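Side-chain contacts in peptidoglycan D,D-transpeptidase FtsI (Yersinia pestis, PDB 6SYN), which probably cross-links peptidoglycan at the division septum as a class B penicillin-binding protein, a D,D-transpeptidase of the cell wall that is a target of beta-lactam antibiotics: residues 246-251 with 476-481; 258-263 with 406-411. All blocks are in the same frame, centred on the assembly; numbering follows the deposited sequence.

Contact 1 (246-251 with 476-481); sequences DIFEPG and VINDPQ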
ATOM      1  N   ASP A 246       0.934  -8.405  -0.847  1.00 14.13           N
ATOM      2  CA  ASP A 246      -0.434  -8.764  -1.301  1.00 13.94           C
ATOM      3  C   ASP A 246      -0.431  -8.672  -2.828  1.00 13.76           C
ATOM      4  O   ASP A 246      -0.090  -7.588  -3.349  1.00 13.66           O
ATOM      5  CB  ASP A 246      -1.524  -7.840  -0.747  1.00 14.02           C
ATOM      6  CG  ASP A 246      -2.024  -8.161   0.652  1.00 14.17           C
ATOM      7  OD1 ASP A 246      -1.785  -9.292   1.135  1.00 14.10           O
ATOM      8  OD2 ASP A 246      -2.676  -7.279   1.238  1.00 14.34           O
ATOM      9  N   ILE A 247      -0.756  -9.760  -3.525  1.00 13.59           N
ATOM     10  CA  ILE A 247      -1.107  -9.689  -4.974  1.00 13.59           C
ATOM     11  C   ILE A 247      -2.596 -10.026  -5.094  1.00 13.40           C
ATOM     12  O   ILE A 247      -3.030 -11.029  -4.509  1.00 13.59           O
ATOM     13  CB  ILE A 247      -0.180 -10.536  -5.878  1.00 13.57           C
ATOM     14  CG1 ILE A 247      -0.599 -12.006  -6.004  1.00 13.70           C
ATOM     15  CG2 ILE A 247       1.276 -10.383  -5.456  1.00 13.54           C
ATOM     16  CD1 ILE A 247      -0.399 -12.847  -4.773  1.00 13.62           C
ATOM     17  N   PHE A 248      -3.350  -9.149  -5.755  1.00 13.22           N
ATOM     18  CA  PHE A 248      -4.829  -9.200  -5.865  1.00 13.17           C
ATOM     19  C   PHE A 248      -5.242  -9.139  -7.333  1.00 12.77           C
ATOM     20  O   PHE A 248      -4.532  -8.491  -8.135  1.00 12.93           O
ATOM     21  CB  PHE A 248      -5.483  -8.002  -5.169  1.00 13.35           C
ATOM     22  CG  PHE A 248      -5.364  -7.961  -3.668  1.00 13.41           C
ATOM     23  CD1 PHE A 248      -5.773  -9.032  -2.889  1.00 13.57           C
ATOM     24  CD2 PHE A 248      -4.883  -6.829  -3.030  1.00 13.44           C
ATOM     25  CE1 PHE A 248      -5.670  -8.985  -1.506  1.00 13.60           C
ATOM     26  CE2 PHE A 248      -4.797  -6.777  -1.648  1.00 13.57           C
ATOM     27  CZ  PHE A 248      -5.188  -7.856  -0.888  1.00 13.58           C
ATOM     28  N   GLU A 249      -6.387  -9.744  -7.651  1.00 12.24           N
ATOM     29  CA  GLU A 249      -7.114  -9.495  -8.920  1.00 12.01           C
ATOM     30  C   GLU A 249      -7.570  -8.031  -8.935  1.00 11.74           C
ATOM     31  O   GLU A 249      -8.233  -7.563  -8.005  1.00 11.33           O
ATOM     32  CB  GLU A 249      -8.231 -10.529  -9.079  1.00 11.96           C
ATOM     33  CG  GLU A 249      -7.690 -11.915  -9.378  1.00 12.08           C
ATOM     34  CD  GLU A 249      -8.637 -12.855 -10.102  1.00 12.24           C
ATOM     35  OE1 GLU A 249      -9.555 -13.384  -9.443  1.00 12.45           O
ATOM     36  OE2 GLU A 249      -8.453 -13.059 -11.321  1.00 12.14           O
ATOM     37  N   PRO A 250      -7.174  -7.244  -9.965  1.00 11.53           N
ATOM     38  CA  PRO A 250      -7.465  -5.808 -10.013  1.00 11.56           C
ATOM     39  C   PRO A 250      -8.945  -5.454 -10.214  1.00 11.60           C
ATOM     40  O   PRO A 250      -9.327  -4.358  -9.855  1.00 11.53           O
ATOM     41  CB  PRO A 250      -6.644  -5.289 -11.203  1.00 11.40           C
ATOM     42  CG  PRO A 250      -6.434  -6.506 -12.069  1.00 11.44           C
ATOM     43  CD  PRO A 250      -6.360  -7.676 -11.109  1.00 11.49           C
ATOM     44  N   GLY A 251      -9.733  -6.373 -10.777  1.00 11.82           N
ATOM     45  CA  GLY A 251     -11.174  -6.171 -11.013  1.00 12.13           C
ATOM     46  C   GLY A 251     -11.414  -4.967 -11.918  1.00 12.44           C
ATOM     47  O   GLY A 251     -10.589  -4.669 -12.774  1.00 12.44           O
ATOM     48  N   VAL A 476      -7.251   0.269  -1.726  1.00  8.48           N
ATOM     49  CA  VAL A 476      -7.929  -1.063  -1.693  1.00  8.57           C
ATOM     50  C   VAL A 476      -8.215  -1.403  -0.224  1.00  8.70           C
ATOM     51  O   VAL A 476      -7.263  -1.396   0.576  1.00  8.74           O
ATOM     52  CB  VAL A 476      -7.097  -2.161  -2.394  1.00  8.56           C
ATOM     53  CG1 VAL A 476      -5.705  -2.328  -1.797  1.00  8.58           C
ATOM     54  CG2 VAL A 476      -7.819  -3.501  -2.415  1.00  8.56           C
ATOM     55  N   ILE A 477      -9.485  -1.634   0.121  1.00  8.83           N
ATOM     56  CA  ILE A 477      -9.914  -2.215   1.430  1.00  8.91           C
ATOM     57  C   ILE A 477     -10.176  -3.701   1.188  1.00  9.12           C
ATOM     58  O   ILE A 477     -11.075  -4.029   0.386  1.00  9.07           O
ATOM     59  CB  ILE A 477     -11.165  -1.524   2.019  1.00  8.78           C
ATOM     60  CG1 ILE A 477     -11.019  -0.001   2.110  1.00  8.76           C
ATOM     61  CG2 ILE A 477     -11.526  -2.138   3.364  1.00  8.70           C
ATOM     62  CD1 ILE A 477      -9.969   0.476   3.085  1.00  8.78           C
ATOM     63  N   ASN A 478      -9.419  -4.557   1.869  1.00  9.45           N
ATOM     64  CA  ASN A 478      -9.490  -6.029   1.710  1.00  9.61           C
ATOM     65  C   ASN A 478     -10.461  -6.574   2.765  1.00  9.87           C
ATOM     66  O   ASN A 478     -10.158  -6.451   3.972  1.00  9.97           O
ATOM     67  CB  ASN A 478      -8.078  -6.620   1.723  1.00  9.68           C
ATOM     68  CG  ASN A 478      -8.037  -8.091   2.069  1.00  9.75           C
ATOM     69  OD1 ASN A 478      -8.709  -8.904   1.437  1.00  9.54           O
ATOM     70  ND2 ASN A 478      -7.234  -8.437   3.066  1.00  9.91           N
ATOM     71  N   ASP A 479     -11.614  -7.071   2.292  1.00 10.01           N
ATOM     72  CA  ASP A 479     -12.665  -7.833   3.025  1.00 10.04           C
ATOM     73  C   ASP A 479     -13.396  -6.961   4.046  1.00 10.22           C
ATOM     74  O   ASP A 479     -13.460  -7.310   5.226  1.00 10.19           O
ATOM     75  CB  ASP A 479     -12.103  -9.105   3.665  1.00 10.01           C
ATOM     76  CG  ASP A 479     -13.179 -10.106   4.053  1.00  9.99           C
ATOM     77  OD1 ASP A 479     -14.338  -9.913   3.652  1.00 10.09           O
ATOM     78  OD2 ASP A 479     -12.852 -11.068   4.753  1.00 10.08           O
ATOM     79  N   PRO A 480     -14.046  -5.854   3.611  1.00 10.43           N
ATOM     80  CA  PRO A 480     -14.933  -5.081   4.481  1.00 10.59           C
ATOM     81  C   PRO A 480     -16.143  -5.922   4.920  1.00 10.82           C
ATOM     82  O   PRO A 480     -16.803  -6.464   4.059  1.00 10.67           O
ATOM     83  CB  PRO A 480     -15.364  -3.876   3.628  1.00 10.53           C
ATOM     84  CG  PRO A 480     -15.111  -4.299   2.196  1.00 10.50           C
ATOM     85  CD  PRO A 480     -13.967  -5.291   2.256  1.00 10.50           C
ATOM     86  N   GLN A 481     -16.395  -5.993   6.236  1.00 11.22           N
ATOM     87  CA  GLN A 481     -17.390  -6.908   6.863  1.00 11.48           C
ATOM     88  C   GLN A 481     -18.392  -6.139   7.738  1.00 11.47           C
ATOM     89  O   GLN A 481     -18.971  -6.769   8.635  1.00 11.23           O
ATOM     90  CB  GLN A 481     -16.669  -7.969   7.703  1.00 11.77           C
ATOM     91  CG  GLN A 481     -16.101  -9.129   6.897  1.00 12.00           C
ATOM     92  CD  GLN A 481     -17.143  -9.859   6.082  1.00 12.29           C
ATOM     93  OE1 GLN A 481     -18.346  -9.781   6.339  1.00 12.50           O
ATOM     94  NE2 GLN A 481     -16.679 -10.592   5.082  1.00 12.65           N
TER
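Phe248 carries this contact, laying its ring beside Val476 and Asn478 at the end of strand 471-478. Asp246 comes just after helix 242-245. Its CB points toward the strand, but its carboxylate is held by others: OD1 pairs with Arg240 and OD2 with Arg242, two salt bridges that fix the group at the start of the loop.

Phe248 follows, with CG anti to its own carbonyl carbon (chi1 -68°). This sends the ring toward the strand. Phe248 CZ lies 4.1 Å from Asn478 CB and equally far from Asn478 CG. The two side chains cross at about a right angle, and the ring and amide planes are 39° apart, an oblique meeting rather than a stack. Nearer the root of the ring, Phe248 CD2 approaches Val476 CG2 at 4.5 Å. Leu457 and Tyr459 of the next strand also touch this ring. The buried amide of Asn478 looks elsewhere for its polar partners: OD1 takes a hydrogen bond from Lys445 NZ, while ND2 makes a weak one to Ser204 OG.

Glu249 accepts a hydrogen bond from Gly365 N at OE2 and is hydrogen-bonded to Tyr452 OH at OE1. Pro250 and Gly251 lead on to Ser252, the serine of the SxxK motif. A loop packed on the central antiparallel sheet just before this serine fits the penicillin-binding transpeptidase fold.

Contact 2 (258-263 with 406-411); sequences VVMTAL and EPLVRT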
ATOM      1  N   VAL A 258      -9.001  -1.040 -21.053  1.00 10.87           N
ATOM      2  CA  VAL A 258      -9.830  -1.746 -22.077  1.00 11.03           C
ATOM      3  C   VAL A 258     -10.354  -0.704 -23.071  1.00 11.15           C
ATOM      4  O   VAL A 258     -10.266  -0.945 -24.293  1.00 11.03           O
ATOM      5  CB  VAL A 258     -10.992  -2.548 -21.466  1.00 10.97           C
ATOM      6  CG1 VAL A 258     -11.814  -3.228 -22.553  1.00 10.94           C
ATOM      7  CG2 VAL A 258     -10.516  -3.563 -20.437  1.00 10.96           C
ATOM      8  N   VAL A 259     -10.879   0.407 -22.552  1.00 11.40           N
ATOM      9  CA  VAL A 259     -11.421   1.540 -23.357  1.00 11.59           C
ATOM     10  C   VAL A 259     -10.293   2.086 -24.238  1.00 11.69           C
ATOM     11  O   VAL A 259     -10.551   2.334 -25.423  1.00 11.86           O
ATOM     12  CB  VAL A 259     -12.041   2.624 -22.456  1.00 11.56           C
ATOM     13  CG1 VAL A 259     -12.350   3.903 -23.218  1.00 11.56           C
ATOM     14  CG2 VAL A 259     -13.292   2.105 -21.766  1.00 11.63           C
ATOM     15  N   MET A 260      -9.089   2.235 -23.687  1.00 11.96           N
ATOM     16  CA  MET A 260      -7.906   2.759 -24.421  1.00 12.27           C
ATOM     17  C   MET A 260      -7.588   1.839 -25.607  1.00 11.99           C
ATOM     18  O   MET A 260      -7.483   2.347 -26.737  1.00 12.06           O
ATOM     19  CB  MET A 260      -6.686   2.875 -23.498  1.00 12.65           C
ATOM     20  CG  MET A 260      -6.755   4.081 -22.570  1.00 12.94           C
ATOM     21  SD  MET A 260      -5.544   4.035 -21.225  1.00 13.39           S
ATOM     22  CE  MET A 260      -6.032   5.488 -20.300  1.00 13.37           C
ATOM     23  N   THR A 261      -7.466   0.535 -25.366  1.00 11.76           N
ATOM     24  CA  THR A 261      -7.136  -0.477 -26.404  1.00 11.74           C
ATOM     25  C   THR A 261      -8.169  -0.398 -27.536  1.00 11.57           C
ATOM     26  O   THR A 261      -7.757  -0.316 -28.703  1.00 11.37           O
ATOM     27  CB  THR A 261      -7.053  -1.883 -25.796  1.00 11.77           C
ATOM     28  OG1 THR A 261      -6.202  -1.812 -24.653  1.00 11.89           O
ATOM     29  CG2 THR A 261      -6.504  -2.915 -26.756  1.00 11.76           C
ATOM     30  N   ALA A 262      -9.460  -0.420 -27.193  1.00 11.63           N
ATOM     31  CA  ALA A 262     -10.595  -0.471 -28.144  1.00 11.66           C
ATOM     32  C   ALA A 262     -10.605   0.783 -29.027  1.00 11.68           C
ATOM     33  O   ALA A 262     -10.898   0.652 -30.227  1.00 11.60           O
ATOM     34  CB  ALA A 262     -11.892  -0.632 -27.388  1.00 11.67           C
ATOM     35  N   LEU A 263     -10.300   1.950 -28.455  1.00 11.85           N
ATOM     36  CA  LEU A 263     -10.163   3.225 -29.210  1.00 12.22           C
ATOM     37  C   LEU A 263      -9.028   3.092 -30.239  1.00 12.62           C
ATOM     38  O   LEU A 263      -9.287   3.355 -31.430  1.00 12.75           O
ATOM     39  CB  LEU A 263      -9.923   4.379 -28.229  1.00 12.13           C
ATOM     40  CG  LEU A 263     -11.126   4.780 -27.372  1.00 11.98           C
ATOM     41  CD1 LEU A 263     -10.731   5.774 -26.292  1.00 11.92           C
ATOM     42  CD2 LEU A 263     -12.237   5.360 -28.225  1.00 12.10           C
ATOM     43  N   GLU A 406      -0.642  10.562 -26.290  1.00 17.17           N
ATOM     44  CA  GLU A 406      -1.159  11.469 -25.226  1.00 17.62           C
ATOM     45  C   GLU A 406      -2.655  11.745 -25.399  1.00 17.42           C
ATOM     46  O   GLU A 406      -3.398  11.653 -24.424  1.00 16.85           O
ATOM     47  CB  GLU A 406      -0.353  12.771 -25.194  1.00 17.98           C
ATOM     48  CG  GLU A 406      -0.992  13.867 -24.365  1.00 18.57           C
ATOM     49  CD  GLU A 406      -0.176  15.146 -24.299  1.00 19.62           C
ATOM     50  OE1 GLU A 406      -0.029  15.694 -23.183  1.00 20.16           O
ATOM     51  OE2 GLU A 406       0.292  15.603 -25.367  1.00 20.27           O
ATOM     52  N   PRO A 407      -3.159  12.109 -26.606  1.00 17.74           N
ATOM     53  CA  PRO A 407      -4.550  12.557 -26.748  1.00 17.66           C
ATOM     54  C   PRO A 407      -5.559  11.408 -26.574  1.00 17.20           C
ATOM     55  O   PRO A 407      -6.682  11.662 -26.151  1.00 16.92           O
ATOM     56  CB  PRO A 407      -4.631  13.152 -28.168  1.00 17.58           C
ATOM     57  CG  PRO A 407      -3.195  13.170 -28.685  1.00 17.74           C
ATOM     58  CD  PRO A 407      -2.450  12.111 -27.896  1.00 17.79           C
ATOM     59  N   LEU A 408      -5.125  10.187 -26.902  1.00 16.63           N
ATOM     60  CA  LEU A 408      -5.863   8.914 -26.683  1.00 16.34           C
ATOM     61  C   LEU A 408      -6.117   8.734 -25.180  1.00 16.13           C
ATOM     62  O   LEU A 408      -7.275   8.439 -24.817  1.00 16.36           O
ATOM     63  CB  LEU A 408      -5.030   7.764 -27.259  1.00 16.39           C
ATOM     64  CG  LEU A 408      -5.792   6.479 -27.570  1.00 16.56           C
ATOM     65  CD1 LEU A 408      -5.051   5.641 -28.600  1.00 16.45           C
ATOM     66  CD2 LEU A 408      -6.041   5.673 -26.304  1.00 16.87           C
ATOM     67  N   VAL A 409      -5.087   8.928 -24.346  1.00 15.45           N
ATOM     68  CA  VAL A 409      -5.145   8.718 -22.866  1.00 15.30           C
ATOM     69  C   VAL A 409      -5.973   9.852 -22.233  1.00 15.52           C
ATOM     70  O   VAL A 409      -6.752   9.562 -21.291  1.00 15.30           O
ATOM     71  CB  VAL A 409      -3.732   8.621 -22.247  1.00 14.94           C
ATOM     72  CG1 VAL A 409      -3.765   8.449 -20.735  1.00 14.74           C
ATOM     73  CG2 VAL A 409      -2.910   7.506 -22.873  1.00 14.92           C
ATOM     74  N   ARG A 410      -5.813  11.088 -22.725  1.00 15.74           N
ATOM     75  CA  ARG A 410      -6.442  12.310 -22.152  1.00 15.96           C
ATOM     76  C   ARG A 410      -7.960  12.205 -22.319  1.00 15.49           C
ATOM     77  O   ARG A 410      -8.678  12.536 -21.353  1.00 15.38           O
ATOM     78  CB  ARG A 410      -5.878  13.577 -22.804  1.00 16.76           C
ATOM     79  CG  ARG A 410      -6.506  14.870 -22.301  1.00 17.58           C
ATOM     80  CD  ARG A 410      -5.712  16.121 -22.643  1.00 18.16           C
ATOM     81  NE  ARG A 410      -4.626  16.333 -21.687  1.00 18.97           N
ATOM     82  CZ  ARG A 410      -3.329  16.449 -21.982  1.00 19.54           C
ATOM     83  NH1 ARG A 410      -2.906  16.401 -23.237  1.00 19.84           N
ATOM     84  NH2 ARG A 410      -2.451  16.625 -21.005  1.00 19.26           N
ATOM     85  N   THR A 411      -8.413  11.733 -23.486  1.00 15.05           N
ATOM     86  CA  THR A 411      -9.841  11.454 -23.798  1.00 14.73           C
ATOM     87  C   THR A 411     -10.406  10.472 -22.767  1.00 14.28           C
ATOM     88  O   THR A 411     -11.534  10.706 -22.302  1.00 14.32           O
ATOM     89  CB  THR A 411     -10.017  10.935 -25.232  1.00 14.88           C
ATOM     90  OG1 THR A 411      -9.875  12.042 -26.122  1.00 15.20           O
ATOM     91  CG2 THR A 411     -11.364  10.295 -25.481  1.00 14.77           C
TER
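Met260 reaches across from helix 255-264 to helix 406-416 and meets two side chains there, Leu408 near its root and Val409 at its far end. The methionine has CG anti to its carbonyl carbon (chi1 -77°) and is extended beyond that, with chi2 and chi3 both close to 180°. The extended chain carries CE over to Val409.

Leu408 comes from the other helix at a slant to this chain. Its CD2 branch does the touching. Leu408 CD2 lies 4.0 Å from Met260 CB, and the same methyl is 3.7 Å from the backbone Met260 O. The branch thus sits against both the start of the side chain and the main chain of the first helix. This is van der Waals contact.

At the other end, Met260 CE meets Val409 CG1 at 3.8 Å, again with the side chains oblique to each other. The CB of Val409 points away from helix 255-264, yet its CG1 branch, anti to the backbone N (chi1 178°), still meets the end of Met260. The backbones are nearest here, with Met260 CA and Val409 CA 6.7 Å apart.

Val412, one turn beyond Leu408, touches Met260, Val259 and Leu263 and continues the apolar seam. On a different side of its helix, Glu406 forms a salt bridge with Arg410, one turn later.

The arrangement is apolar helix-to-helix packing in the transpeptidase domain, on the helix that begins with Lys255 of the SxxK motif.

Overall arrangement
Both segments of contact 2 fall between the two segments of contact 1 in the sequence, and both contacts belong to the transpeptidase domain. They do not touch: their centres are about 26 Å apart and their nearest atoms about 8 Å. The chain between 251 and 258 connects them directly. It holds Ser252 and Lys255, both of which line the pocket of the bound ring-opened beta-lactam. Contact 1 is nearer the centre of the chain, its own centre about 11 Å away, and the Val476 side chain is about 11 Å from the ligand. The centre of contact 2 is about 27 Å from that of the chain. Along the chain, 246-251 leads into Ser252 and 258-263 follows Lys255 on the same helix.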